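Local coordinates for protein N-alpha-acetyltransferase 35, NatC auxiliary subunit (Saccharomyces cerevisiae, PDB 6YGA) that serves as the auxiliary subunit of the NatC N-terminal acetyltransferase, the complex that acetylates the N-terminal methionine of the L-A virus Gag protein, at residues L153-C156 with Y157-F161; S318-E321 with T322-F325; L396-Y399 with Q400-Q404. All coordinates share one frame; numbering follows the deposited sequence.

Overall arrangement
Following the chain from the N terminus, interaction 1 comes first, within helix 142-167 of the Mak10 family region. Interaction 2 then starts helix 319-328, and interaction 3 runs through the C-terminal end of helix 386-402, both inside the region related to TPR repeats. Each contact joins residues adjacent in sequence, along a helix or at its end, so none closes a long loop, and the three follow in series without nesting or crossing. Interaction 1 stands apart, its centre about 34 Å from that of interaction 2 and 27 Å from that of interaction 3. Interactions 2 and 3 touch: Thr322 meets Tyr399 and Tyr323 meets Trp398, which ties helix 319-328 to helix 386-402.

Interaction 1: residues L153-C156 with Y157-F161; sequences LGVC and YLTKF
The side-chain hydroxyl of Thr159 donates to the backbone carbonyl of Cys156 in the preceding turn, OG1 to O 3.1 Å. It can do so because OG1 sits between its own backbone N and carbonyl carbon (chi1 73°), which leaves CG2 on the side of the backbone N, 3.2 Å from Val155 O. The same carbonyl oxygen of Cys156 also takes the amide of Lys160, whose N lies 3.2 Å away. Both donors come from one face of the carbonyl plane, and the hydroxyl approaches at the more bent C=O angle, 118°. Two bonds thus grip a single oxygen, and the hydrogen of the threonine hydroxyl is spent on the backbone of its own helix.

The backbone bonds are those of a regular alpha-helix, i to i+4, in the middle of helix 142-167. Tyr157 N donates to Leu153 O over 2.9 Å, Leu158 N to Gly154 O, and Thr159 N to Val155 O; the last is the straightest, with 164° at the hydrogen.

Apolar contact between the two segments is slight. CG1 of Val155 comes to 4.4 Å from CG2 of Thr159, one turn along the same flank, and this flank packs on helix 85-104, with Val155 on Leu96 and Val100 and Thr159 on Trp103. Cys156 turns to helix 118-129, where it meets Leu123 and Leu124. Tyr157 brings its CB to 3.4 Å from Leu153 O, but CG lies anti to the backbone N, and the ring extends to helix 193-209, while its OH hydrogen-bonds Glu234.

Interaction 2: residues S318-E321 with T322-F325; sequences SALE and TYQF
An N-capped first turn opens helix 319-328, in the region related to TPR repeats, and Thr322 closes back on it through its hydroxyl: OG1 donates to Ala319 O at 2.8 Å. At the N-cap itself, Ser318 OG accepts a weak bond from Glu321 N, and Ser318 O receives another, also a weak one, from Thr322 N.

The oxygen of Ala319 is doubly held, since Tyr323 N also donates to it, over 2.9 Å, from the same face of the carbonyl plane. The hydroxyl stands 36° out of that plane. Outside this helix, Thr322 OG1 is hydrogen-bonded to Tyr399 OH, which links the turn to helix 386-402. The regular helical bonds continue with Gln324 N to Leu320 O and Phe325 N to Glu321 O, both 3.0 Å.

The extended chain of Glu321 carries its carboxylate to Arg665, with which OE2 forms a salt bridge, while OE1 accepts from Glu317 N.

Leu320 supplies the apolar part of the contact. With CG anti to the backbone N (chi1 -172°), it brings CD1 obliquely to the Tyr323 ring, 4.2 Å from CD2. It also runs alongside Gln324, both chains pointing the same way; Gln324 is bent at chi2 (-79°), its NE2 bonds Thr662 O, and its CG lies 4.0 Å from Leu320 CD1.

Interaction 3: residues L396-Y399 with Q400-Q404; sequences LEWY and QNCSQ
The sulfur of Cys402 lies over one face of the Trp398 indole, one helical turn back. SG is 4.2 Å from the centroid of the six-membered ring and only 9° off its normal, a sulfur-aromatic contact. The rotamers of the two side chains bring this about: CG of Trp398 is anti to the backbone N, and SG of Cys402 lies beside its own N, anti to the carbonyl carbon (chi1 -67°).

A water sits over the same face of the indole, towards the rim. It donates to Trp398 O at 3.0 Å and accepts from Asn401 ND2, which also donates to Tyr409 O. On the opposite face the indole meets the ring of Tyr323, from helix 319-328, with nearly parallel planes. CZ3 of Trp398 stands 3.8 Å above the plane of the Tyr399 ring, over the centre, while Tyr399 OH bonds His367 NE2.

Backbone bonds hold the turn, as Gln400 N donates to Leu396 O and Asn401 N to Glu397 O. The i to i+4 pattern then gives way: Cys402 N bonds Tyr399 O at 3.1 Å, from well above the carbonyl plane. At this C-terminal end of helix 386-402, Gln400 O accepts from Ser403 N on one face and, at 3.2 Å, from Gln404 NE2 on the other. Gln404 is bent at chi2 (-55°), which turns its amide back to this oxygen, and its NE2 also bonds Ile170 O. Side-chain amide and water thus supply hydrogens to carbonyl oxygens near the helix end, while the indole face is covered by a polarisable sulfur.

Interaction 1: residues L153-C156 with Y157-F161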
ATOM      1  N   LEU B 153      -3.383 -23.667  19.619  1.00 64.54           N
ATOM      2  CA  LEU B 153      -1.931 -23.755  19.511  1.00 64.81           C
ATOM      3  C   LEU B 153      -1.481 -23.686  18.057  1.00 63.32           C
ATOM      4  O   LEU B 153      -0.435 -23.099  17.752  1.00 61.07           O
ATOM      5  CB  LEU B 153      -1.437 -25.043  20.167  1.00 66.49           C
ATOM      6  CG  LEU B 153       0.079 -25.207  20.266  1.00 67.11           C
ATOM      7  CD1 LEU B 153       0.686 -24.068  21.071  1.00 66.09           C
ATOM      8  CD2 LEU B 153       0.428 -26.553  20.883  1.00 70.42           C
ATOM      9  N   GLY B 154      -2.254 -24.279  17.146  1.00 63.41           N
ATOM     10  CA  GLY B 154      -1.886 -24.230  15.741  1.00 62.21           C
ATOM     11  C   GLY B 154      -1.948 -22.824  15.176  1.00 57.68           C
ATOM     12  O   GLY B 154      -1.035 -22.380  14.475  1.00 52.70           O
ATOM     13  N   VAL B 155      -3.029 -22.103  15.480  1.00 57.86           N
ATOM     14  CA  VAL B 155      -3.158 -20.726  15.014  1.00 56.46           C
ATOM     15  C   VAL B 155      -2.107 -19.837  15.671  1.00 59.44           C
ATOM     16  O   VAL B 155      -1.526 -18.961  15.020  1.00 60.75           O
ATOM     17  CB  VAL B 155      -4.588 -20.213  15.266  1.00 54.66           C
ATOM     18  CG1 VAL B 155      -4.711 -18.748  14.881  1.00 52.89           C
ATOM     19  CG2 VAL B 155      -5.591 -21.050  14.487  1.00 54.83           C
ATOM     20  N   CYS B 156      -1.836 -20.048  16.962  1.00 61.02           N
ATOM     21  CA  CYS B 156      -0.796 -19.265  17.623  1.00 60.81           C
ATOM     22  C   CYS B 156       0.571 -19.549  17.013  1.00 60.95           C
ATOM     23  O   CYS B 156       1.414 -18.650  16.916  1.00 60.27           O
ATOM     24  CB  CYS B 156      -0.780 -19.547  19.126  1.00 61.48           C
ATOM     25  SG  CYS B 156      -2.139 -18.805  20.060  1.00 64.30           S
ATOM     26  N   TYR B 157       0.807 -20.795  16.592  1.00 61.83           N
ATOM     27  CA  TYR B 157       2.039 -21.104  15.875  1.00 60.19           C
ATOM     28  C   TYR B 157       2.079 -20.385  14.533  1.00 59.30           C
ATOM     29  O   TYR B 157       3.148 -19.966  14.075  1.00 59.45           O
ATOM     30  CB  TYR B 157       2.178 -22.616  15.679  1.00 60.03           C
ATOM     31  CG  TYR B 157       3.533 -23.031  15.147  1.00 59.55           C
ATOM     32  CD1 TYR B 157       4.583 -23.310  16.013  1.00 59.83           C
ATOM     33  CD2 TYR B 157       3.764 -23.134  13.781  1.00 59.33           C
ATOM     34  CE1 TYR B 157       5.825 -23.682  15.534  1.00 61.51           C
ATOM     35  CE2 TYR B 157       5.003 -23.506  13.293  1.00 60.01           C
ATOM     36  CZ  TYR B 157       6.028 -23.779  14.174  1.00 62.14           C
ATOM     37  OH  TYR B 157       7.262 -24.148  13.692  1.00 64.32           O
ATOM     38  N   LEU B 158       0.918 -20.225  13.893  1.00 58.23           N
ATOM     39  CA  LEU B 158       0.864 -19.532  12.609  1.00 56.90           C
ATOM     40  C   LEU B 158       1.249 -18.066  12.756  1.00 58.72           C
ATOM     41  O   LEU B 158       2.096 -17.558  12.011  1.00 58.68           O
ATOM     42  CB  LEU B 158      -0.533 -19.658  12.003  1.00 53.38           C
ATOM     43  CG  LEU B 158      -0.766 -18.900  10.696  1.00 50.77           C
ATOM     44  CD1 LEU B 158      -0.007 -19.553   9.545  1.00 50.75           C
ATOM     45  CD2 LEU B 158      -2.252 -18.807  10.388  1.00 48.17           C
ATOM     46  N   THR B 159       0.631 -17.365  13.711  1.00 57.86           N
ATOM     47  CA  THR B 159       0.918 -15.944  13.885  1.00 57.02           C
ATOM     48  C   THR B 159       2.379 -15.708  14.239  1.00 57.85           C
ATOM     49  O   THR B 159       2.957 -14.690  13.842  1.00 58.69           O
ATOM     50  CB  THR B 159       0.014 -15.343  14.961  1.00 57.92           C
ATOM     51  OG1 THR B 159       0.443 -15.796  16.250  1.00 62.95           O
ATOM     52  CG2 THR B 159      -1.432 -15.760  14.743  1.00 54.73           C
ATOM     53  N   LYS B 160       2.990 -16.630  14.987  1.00 56.88           N
ATOM     54  CA  LYS B 160       4.417 -16.520  15.262  1.00 56.08           C
ATOM     55  C   LYS B 160       5.230 -16.616  13.977  1.00 54.03           C
ATOM     56  O   LYS B 160       6.240 -15.923  13.818  1.00 54.10           O
ATOM     57  CB  LYS B 160       4.846 -17.603  16.252  1.00 57.45           C
ATOM     58  CG  LYS B 160       6.291 -17.486  16.710  1.00 59.69           C
ATOM     59  CD  LYS B 160       6.719 -18.699  17.522  1.00 62.52           C
ATOM     60  CE  LYS B 160       8.110 -18.513  18.112  1.00 64.82           C
ATOM     61  NZ  LYS B 160       8.553 -19.719  18.865  1.00 67.45           N
ATOM     62  N   PHE B 161       4.801 -17.474  13.049  1.00 52.15           N
ATOM     63  CA  PHE B 161       5.499 -17.595  11.774  1.00 53.92           C
ATOM     64  C   PHE B 161       5.314 -16.344  10.928  1.00 52.85           C
ATOM     65  O   PHE B 161       6.246 -15.909  10.242  1.00 52.51           O
ATOM     66  CB  PHE B 161       5.011 -18.835  11.025  1.00 54.77           C
ATOM     67  CG  PHE B 161       5.493 -18.912   9.604  1.00 55.34           C
ATOM     68  CD1 PHE B 161       6.844 -19.007   9.320  1.00 58.30           C
ATOM     69  CD2 PHE B 161       4.591 -18.901   8.553  1.00 55.10           C
ATOM     70  CE1 PHE B 161       7.288 -19.078   8.012  1.00 58.21           C
ATOM     71  CE2 PHE B 161       5.028 -18.974   7.247  1.00 55.14           C
ATOM     72  CZ  PHE B 161       6.377 -19.063   6.975  1.00 55.93           C
TER

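Interaction 2: residues S318-E321 with T322-F325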
ATOM      1  N   SER B 318      16.931 -20.328 -16.357  1.00 54.75           N
ATOM      2  CA  SER B 318      17.631 -19.208 -16.966  1.00 51.76           C
ATOM      3  C   SER B 318      17.209 -17.920 -16.277  1.00 50.02           C
ATOM      4  O   SER B 318      16.211 -17.874 -15.553  1.00 48.52           O
ATOM      5  CB  SER B 318      17.361 -19.128 -18.475  1.00 50.42           C
ATOM      6  OG  SER B 318      16.019 -18.763 -18.744  1.00 49.50           O
ATOM      7  N   ALA B 319      17.995 -16.865 -16.508  1.00 46.84           N
ATOM      8  CA  ALA B 319      17.655 -15.559 -15.956  1.00 44.01           C
ATOM      9  C   ALA B 319      16.391 -14.998 -16.590  1.00 43.84           C
ATOM     10  O   ALA B 319      15.651 -14.252 -15.941  1.00 46.51           O
ATOM     11  CB  ALA B 319      18.819 -14.586 -16.138  1.00 41.40           C
ATOM     12  N   LEU B 320      16.126 -15.349 -17.848  1.00 42.74           N
ATOM     13  CA  LEU B 320      14.926 -14.854 -18.511  1.00 42.62           C
ATOM     14  C   LEU B 320      13.668 -15.477 -17.922  1.00 40.97           C
ATOM     15  O   LEU B 320      12.617 -14.827 -17.879  1.00 40.14           O
ATOM     16  CB  LEU B 320      15.012 -15.124 -20.014  1.00 42.90           C
ATOM     17  CG  LEU B 320      13.934 -14.503 -20.900  1.00 44.35           C
ATOM     18  CD1 LEU B 320      13.729 -13.043 -20.543  1.00 44.28           C
ATOM     19  CD2 LEU B 320      14.317 -14.647 -22.365  1.00 47.98           C
ATOM     20  N   GLU B 321      13.759 -16.721 -17.448  1.00 38.22           N
ATOM     21  CA  GLU B 321      12.592 -17.365 -16.854  1.00 38.68           C
ATOM     22  C   GLU B 321      12.249 -16.755 -15.498  1.00 39.35           C
ATOM     23  O   GLU B 321      11.068 -16.598 -15.168  1.00 37.81           O
ATOM     24  CB  GLU B 321      12.824 -18.872 -16.745  1.00 40.02           C
ATOM     25  CG  GLU B 321      12.714 -19.592 -18.087  1.00 44.88           C
ATOM     26  CD  GLU B 321      12.959 -21.086 -17.986  1.00 51.25           C
ATOM     27  OE1 GLU B 321      13.420 -21.541 -16.918  1.00 52.96           O
ATOM     28  OE2 GLU B 321      12.691 -21.805 -18.973  1.00 53.56           O
ATOM     29  N   THR B 322      13.263 -16.400 -14.699  1.00 38.31           N
ATOM     30  CA  THR B 322      12.995 -15.677 -13.458  1.00 37.99           C
ATOM     31  C   THR B 322      12.495 -14.266 -13.743  1.00 37.51           C
ATOM     32  O   THR B 322      11.577 -13.780 -13.072  1.00 36.26           O
ATOM     33  CB  THR B 322      14.250 -15.619 -12.583  1.00 40.26           C
ATOM     34  OG1 THR B 322      15.311 -14.974 -13.301  1.00 42.17           O
ATOM     35  CG2 THR B 322      14.688 -17.011 -12.171  1.00 39.24           C
ATOM     36  N   TYR B 323      13.091 -13.595 -14.732  1.00 36.64           N
ATOM     37  CA  TYR B 323      12.695 -12.229 -15.058  1.00 36.19           C
ATOM     38  C   TYR B 323      11.224 -12.166 -15.455  1.00 36.53           C
ATOM     39  O   TYR B 323      10.467 -11.328 -14.950  1.00 34.73           O
ATOM     40  CB  TYR B 323      13.599 -11.691 -16.171  1.00 37.42           C
ATOM     41  CG  TYR B 323      13.260 -10.309 -16.686  1.00 39.24           C
ATOM     42  CD1 TYR B 323      13.772  -9.169 -16.077  1.00 39.18           C
ATOM     43  CD2 TYR B 323      12.454 -10.147 -17.804  1.00 43.00           C
ATOM     44  CE1 TYR B 323      13.472  -7.906 -16.557  1.00 38.37           C
ATOM     45  CE2 TYR B 323      12.149  -8.892 -18.290  1.00 43.72           C
ATOM     46  CZ  TYR B 323      12.659  -7.775 -17.665  1.00 42.50           C
ATOM     47  OH  TYR B 323      12.350  -6.526 -18.154  1.00 45.60           O
ATOM     48  N   GLN B 324      10.795 -13.066 -16.344  1.00 37.62           N
ATOM     49  CA  GLN B 324       9.396 -13.091 -16.761  1.00 38.13           C
ATOM     50  C   GLN B 324       8.480 -13.587 -15.649  1.00 39.83           C
ATOM     51  O   GLN B 324       7.306 -13.199 -15.598  1.00 40.13           O
ATOM     52  CB  GLN B 324       9.237 -13.956 -18.012  1.00 39.69           C
ATOM     53  CG  GLN B 324       9.936 -13.398 -19.246  1.00 42.25           C
ATOM     54  CD  GLN B 324       9.155 -12.278 -19.918  1.00 45.17           C
ATOM     55  OE1 GLN B 324       8.665 -11.360 -19.259  1.00 47.09           O
ATOM     56  NE2 GLN B 324       9.033 -12.354 -21.238  1.00 44.52           N
ATOM     57  N   PHE B 325       8.986 -14.441 -14.755  1.00 37.85           N
ATOM     58  CA  PHE B 325       8.194 -14.818 -13.589  1.00 38.22           C
ATOM     59  C   PHE B 325       7.914 -13.604 -12.715  1.00 38.29           C
ATOM     60  O   PHE B 325       6.783 -13.409 -12.254  1.00 40.99           O
ATOM     61  CB  PHE B 325       8.904 -15.909 -12.786  1.00 39.16           C
ATOM     62  CG  PHE B 325       8.150 -16.344 -11.552  1.00 41.84           C
ATOM     63  CD1 PHE B 325       8.334 -15.691 -10.341  1.00 41.72           C
ATOM     64  CD2 PHE B 325       7.261 -17.407 -11.604  1.00 40.61           C
ATOM     65  CE1 PHE B 325       7.643 -16.084  -9.209  1.00 40.94           C
ATOM     66  CE2 PHE B 325       6.569 -17.807 -10.473  1.00 40.92           C
ATOM     67  CZ  PHE B 325       6.759 -17.144  -9.275  1.00 41.00           C
TER

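Interaction 3: residues L396-Y399 with Q400-Q404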
ATOM      1  N   LEU B 396      18.543  -7.248  -7.584  1.00 38.00           N
ATOM      2  CA  LEU B 396      17.773  -7.960  -6.571  1.00 37.98           C
ATOM      3  C   LEU B 396      16.655  -7.088  -6.011  1.00 40.30           C
ATOM      4  O   LEU B 396      15.546  -7.576  -5.762  1.00 42.09           O
ATOM      5  CB  LEU B 396      18.694  -8.441  -5.452  1.00 39.15           C
ATOM      6  CG  LEU B 396      19.706  -9.523  -5.829  1.00 42.02           C
ATOM      7  CD1 LEU B 396      20.356 -10.087  -4.577  1.00 43.96           C
ATOM      8  CD2 LEU B 396      19.050 -10.631  -6.642  1.00 41.00           C
ATOM      9  N   GLU B 397      16.922  -5.795  -5.804  1.00 37.70           N
ATOM     10  CA  GLU B 397      15.862  -4.891  -5.364  1.00 38.93           C
ATOM     11  C   GLU B 397      14.765  -4.769  -6.412  1.00 41.05           C
ATOM     12  O   GLU B 397      13.592  -4.599  -6.064  1.00 42.55           O
ATOM     13  CB  GLU B 397      16.435  -3.513  -5.031  1.00 39.62           C
ATOM     14  CG  GLU B 397      17.268  -3.484  -3.758  1.00 43.41           C
ATOM     15  CD  GLU B 397      17.918  -2.138  -3.510  1.00 49.42           C
ATOM     16  OE1 GLU B 397      17.654  -1.192  -4.282  1.00 51.16           O
ATOM     17  OE2 GLU B 397      18.697  -2.028  -2.541  1.00 54.34           O
ATOM     18  N   TRP B 398      15.124  -4.861  -7.695  1.00 37.77           N
ATOM     19  CA  TRP B 398      14.114  -4.839  -8.746  1.00 36.13           C
ATOM     20  C   TRP B 398      13.180  -6.039  -8.632  1.00 37.54           C
ATOM     21  O   TRP B 398      11.962  -5.903  -8.794  1.00 41.37           O
ATOM     22  CB  TRP B 398      14.786  -4.797 -10.122  1.00 33.58           C
ATOM     23  CG  TRP B 398      13.816  -4.817 -11.263  1.00 31.66           C
ATOM     24  CD1 TRP B 398      13.270  -3.738 -11.897  1.00 30.20           C
ATOM     25  CD2 TRP B 398      13.268  -5.977 -11.901  1.00 30.19           C
ATOM     26  NE1 TRP B 398      12.418  -4.154 -12.892  1.00 29.88           N
ATOM     27  CE2 TRP B 398      12.399  -5.524 -12.915  1.00 32.62           C
ATOM     28  CE3 TRP B 398      13.429  -7.354 -11.716  1.00 29.31           C
ATOM     29  CZ2 TRP B 398      11.692  -6.401 -13.741  1.00 32.10           C
ATOM     30  CZ3 TRP B 398      12.726  -8.222 -12.536  1.00 29.71           C
ATOM     31  CH2 TRP B 398      11.869  -7.742 -13.534  1.00 30.61           C
ATOM     32  N   TYR B 399      13.731  -7.222  -8.351  1.00 35.75           N
ATOM     33  CA  TYR B 399      12.896  -8.408  -8.181  1.00 37.13           C
ATOM     34  C   TYR B 399      11.984  -8.265  -6.970  1.00 36.75           C
ATOM     35  O   TYR B 399      10.799  -8.613  -7.023  1.00 34.93           O
ATOM     36  CB  TYR B 399      13.768  -9.656  -8.041  1.00 39.56           C
ATOM     37  CG  TYR B 399      14.220 -10.264  -9.349  1.00 41.74           C
ATOM     38  CD1 TYR B 399      13.436 -11.205 -10.006  1.00 41.13           C
ATOM     39  CD2 TYR B 399      15.434  -9.906  -9.921  1.00 40.99           C
ATOM     40  CE1 TYR B 399      13.842 -11.766 -11.199  1.00 42.49           C
ATOM     41  CE2 TYR B 399      15.850 -10.461 -11.117  1.00 41.34           C
ATOM     42  CZ  TYR B 399      15.049 -11.392 -11.751  1.00 43.07           C
ATOM     43  OH  TYR B 399      15.451 -11.954 -12.940  1.00 43.65           O
ATOM     44  N   GLN B 400      12.531  -7.761  -5.861  1.00 38.23           N
ATOM     45  CA  GLN B 400      11.753  -7.636  -4.634  1.00 39.98           C
ATOM     46  C   GLN B 400      10.603  -6.651  -4.805  1.00 40.09           C
ATOM     47  O   GLN B 400       9.521  -6.847  -4.241  1.00 38.34           O
ATOM     48  CB  GLN B 400      12.667  -7.215  -3.480  1.00 42.56           C
ATOM     49  CG  GLN B 400      11.974  -7.125  -2.132  1.00 49.18           C
ATOM     50  CD  GLN B 400      12.940  -7.259  -0.967  1.00 55.80           C
ATOM     51  OE1 GLN B 400      13.985  -7.903  -1.078  1.00 59.07           O
ATOM     52  NE2 GLN B 400      12.590  -6.650   0.161  1.00 56.01           N
ATOM     53  N   ASN B 401      10.813  -5.592  -5.590  1.00 40.32           N
ATOM     54  CA  ASN B 401       9.750  -4.621  -5.823  1.00 39.17           C
ATOM     55  C   ASN B 401       8.559  -5.235  -6.549  1.00 39.00           C
ATOM     56  O   ASN B 401       7.440  -4.724  -6.422  1.00 39.72           O
ATOM     57  CB  ASN B 401      10.298  -3.428  -6.609  1.00 39.14           C
ATOM     58  CG  ASN B 401       9.274  -2.332  -6.789  1.00 39.04           C
ATOM     59  OD1 ASN B 401       8.907  -1.647  -5.834  1.00 42.97           O
ATOM     60  ND2 ASN B 401       8.812  -2.152  -8.017  1.00 34.18           N
ATOM     61  N   CYS B 402       8.766  -6.331  -7.285  1.00 38.32           N
ATOM     62  CA  CYS B 402       7.669  -6.938  -8.033  1.00 37.58           C
ATOM     63  C   CYS B 402       6.595  -7.514  -7.121  1.00 39.95           C
ATOM     64  O   CYS B 402       5.428  -7.583  -7.518  1.00 41.77           O
ATOM     65  CB  CYS B 402       8.195  -8.029  -8.964  1.00 38.39           C
ATOM     66  SG  CYS B 402       9.218  -7.407 -10.306  1.00 39.98           S
ATOM     67  N   SER B 403       6.953  -7.934  -5.909  1.00 38.92           N
ATOM     68  CA  SER B 403       5.973  -8.524  -5.011  1.00 41.27           C
ATOM     69  C   SER B 403       5.364  -7.508  -4.051  1.00 40.91           C
ATOM     70  O   SER B 403       4.744  -7.906  -3.059  1.00 42.04           O
ATOM     71  CB  SER B 403       6.598  -9.678  -4.226  1.00 42.44           C
ATOM     72  OG  SER B 403       7.428  -9.185  -3.197  1.00 47.97           O
ATOM     73  N   GLN B 404       5.525  -6.214  -4.317  1.00 39.95           N
ATOM     74  CA  GLN B 404       4.867  -5.201  -3.509  1.00 41.14           C
ATOM     75  C   GLN B 404       3.409  -5.059  -3.942  1.00 42.95           C
ATOM     76  O   GLN B 404       2.992  -5.577  -4.982  1.00 44.31           O
ATOM     77  CB  GLN B 404       5.598  -3.863  -3.624  1.00 39.41           C
ATOM     78  CG  GLN B 404       7.064  -3.926  -3.221  1.00 39.64           C
ATOM     79  CD  GLN B 404       7.255  -4.482  -1.824  1.00 43.81           C
ATOM     80  OE1 GLN B 404       6.569  -4.078  -0.885  1.00 44.92           O
ATOM     81  NE2 GLN B 404       8.179  -5.427  -1.683  1.00 44.76           N
TER
HETATM   82  O   HOH W   1      10.388  -3.787 -10.207  1.00 45.12           O